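Local structure of 190aa long hypothetical protein (Pyrococcus horikoshii, 2DDZ) at residues E49-D53 against I54-R58. The protein is of unknown function, a hexamer-forming DUF366 protein whose family is grouped with the class II tRNA synthetase clan. Residues are numbered along the deposited sequence; the frame is centred on the assembly and turned at random.
With GOL (glycerol), chain R.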
loop_
_atom_site.group_PDB
_atom_site.type_symbol
_atom_site.label_atom_id
_atom_site.label_comp_id
_atom_site.label_asym_id
_atom_site.label_seq_id
_atom_site.Cartn_x
_atom_site.Cartn_y
_atom_site.Cartn_z
ATOM N N GLU E 49 -13.574 -17.908 19.897
ATOM C CA GLU E 49 -13.930 -17.355 18.597
ATOM C C GLU E 49 -13.423 -15.928 18.467
ATOM O O GLU E 49 -13.486 -15.330 17.392
ATOM C CB GLU E 49 -15.449 -17.375 18.398
ATOM C CG GLU E 49 -16.230 -16.780 19.563
ATOM C CD GLU E 49 -16.680 -17.832 20.564
ATOM O OE1 GLU E 49 -15.953 -18.833 20.759
ATOM O OE2 GLU E 49 -17.761 -17.654 21.163
ATOM N N GLU E 50 -12.929 -15.378 19.568
ATOM C CA GLU E 50 -12.407 -14.020 19.560
ATOM C C GLU E 50 -10.883 -14.011 19.703
ATOM O O GLU E 50 -10.256 -12.955 19.616
ATOM C CB GLU E 50 -13.035 -13.202 20.693
ATOM C CG GLU E 50 -14.549 -13.021 20.602
ATOM C CD GLU E 50 -14.983 -12.138 19.440
ATOM O OE1 GLU E 50 -14.178 -11.301 18.978
ATOM O OE2 GLU E 50 -16.142 -12.269 19.000
ATOM N N MET E 51 -10.290 -15.182 19.930
ATOM C CA MET E 51 -8.841 -15.281 20.085
ATOM C C MET E 51 -8.120 -14.919 18.786
ATOM O O MET E 51 -8.470 -15.412 17.713
ATOM C CB MET E 51 -8.437 -16.695 20.522
ATOM C CG MET E 51 -8.750 -17.032 21.970
ATOM S SD MET E 51 -8.038 -18.566 22.490
ATOM C CE MET E 51 -6.614 -17.975 23.040
ATOM N N VAL E 52 -7.116 -14.056 18.889
ATOM C CA VAL E 52 -6.367 -13.617 17.713
ATOM C C VAL E 52 -5.054 -14.371 17.505
ATOM O O VAL E 52 -4.668 -14.643 16.373
ATOM C CB VAL E 52 -6.085 -12.093 17.784
ATOM C CG1 VAL E 52 -5.097 -11.688 16.699
ATOM C CG2 VAL E 52 -7.403 -11.309 17.613
ATOM N N ASP E 53 -4.364 -14.693 18.594
ATOM C CA ASP E 53 -3.102 -15.419 18.494
ATOM C C ASP E 53 -3.383 -16.872 18.088
ATOM O O ASP E 53 -3.869 -17.667 18.892
ATOM C CB ASP E 53 -2.361 -15.389 19.835
ATOM C CG ASP E 53 -0.905 -15.812 19.712
ATOM O OD1 ASP E 53 -0.558 -16.552 18.765
ATOM O OD2 ASP E 53 -0.096 -15.412 20.577
ATOM N N ILE E 54 -3.073 -17.207 16.836
ATOM C CA ILE E 54 -3.284 -18.551 16.326
ATOM C C ILE E 54 -2.551 -19.576 17.178
ATOM O O ILE E 54 -3.020 -20.706 17.335
ATOM C CB ILE E 54 -2.799 -18.696 14.864
ATOM C CG1 ILE E 54 -3.663 -17.840 13.933
ATOM C CG2 ILE E 54 -2.917 -20.153 14.417
ATOM C CD1 ILE E 54 -5.130 -18.114 14.116
ATOM N N GLU E 55 -1.389 -19.197 17.707
ATOM C CA GLU E 55 -0.625 -20.102 18.567
ATOM C C GLU E 55 -1.424 -20.427 19.847
ATOM O O GLU E 55 -1.334 -21.540 20.372
ATOM C CB GLU E 55 0.722 -19.477 18.951
ATOM C CG GLU E 55 1.599 -20.377 19.818
ATOM C CD GLU E 55 2.946 -19.742 20.164
ATOM O OE1 GLU E 55 3.213 -18.609 19.709
ATOM O OE2 GLU E 55 3.739 -20.378 20.890
ATOM N N ASP E 56 -2.184 -19.458 20.362
ATOM C CA ASP E 56 -2.991 -19.706 21.557
ATOM C C ASP E 56 -4.064 -20.720 21.199
ATOM O O ASP E 56 -4.412 -21.577 22.014
ATOM C CB ASP E 56 -3.657 -18.419 22.086
ATOM C CG ASP E 56 -2.674 -17.491 22.806
ATOM O OD1 ASP E 56 -1.538 -17.927 23.098
ATOM O OD2 ASP E 56 -3.042 -16.326 23.086
ATOM N N LEU E 57 -4.588 -20.623 19.978
ATOM C CA LEU E 57 -5.609 -21.564 19.522
ATOM C C LEU E 57 -5.024 -22.975 19.432
ATOM O O LEU E 57 -5.620 -23.926 19.920
ATOM C CB LEU E 57 -6.161 -21.151 18.148
ATOM C CG LEU E 57 -6.979 -19.852 18.109
ATOM C CD1 LEU E 57 -7.249 -19.453 16.670
ATOM C CD2 LEU E 57 -8.284 -20.043 18.872
ATOM N N ARG E 58 -3.853 -23.108 18.818
ATOM C CA ARG E 58 -3.219 -24.416 18.671
ATOM C C ARG E 58 -2.879 -25.040 20.026
ATOM O O ARG E 58 -3.104 -26.233 20.243
ATOM C CB ARG E 58 -1.947 -24.310 17.806
ATOM C CG ARG E 58 -2.205 -24.128 16.312
ATOM C CD ARG E 58 -0.928 -23.699 15.561
ATOM N NE ARG E 58 0.196 -24.616 15.778
ATOM C CZ ARG E 58 0.262 -25.853 15.294
ATOM N NH1 ARG E 58 -0.729 -26.338 14.554
ATOM N NH2 ARG E 58 1.320 -26.608 15.547
HETATM C C1 GOL R . -5.708 -11.616 23.007
HETATM O O1 GOL R . -6.786 -10.744 23.320
HETATM C C2 GOL R . -6.217 -12.912 22.366
HETATM O O2 GOL R . -6.941 -12.594 21.168
HETATM C C3 GOL R . -5.011 -13.811 22.046
HETATM O O3 GOL R . -5.427 -15.041 21.448
#
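Asp-53 is the N-cap of the short helix 54-59: its OD1 accepts from Glu-55 N at 3.0 Å, the donor standing above the carboxylate plane, 35° out of it. CG lies anti to the backbone N (chi1 -165°), beside the carbonyl carbon, which brings OD1 to Glu-55 N. The backbone carbonyl of the same residue opens the helix, Asp-53 O taking Leu-57 N at 3.2 Å and Asp-56 N in a weaker, bent bond. Asp-56 crosses the cap side chain at about a right angle, and Asp-53 OD2 and Asp-56 OD1 come within 3.8 Å, a close pair of acids that probably raises the affinity of one of them for a proton. Lys-185 of a second subunit, in long, weak ion pairs with Asp-53 OD2 and Glu-55 OE1, may ease this crowding. With an alanine here in place of Asp-53, Glu-55 N is likely to lose its capping acceptor, and that lysine one of its weak charge partners. On the loop side the side chains of Met-51 and Leu-57 pass each other in opposite directions, Met-51 CB 3.7 Å from Leu-57 CD2, while Val-52 packs on strand 118-128. A glycerol, probably from the crystallisation liquor, bridges loop and helix: its O2 accepts from Val-52 N at 2.7 Å, and its O3 accepts from Asp-53 N and donates to Asp-56 OD2 at 3.2 Å.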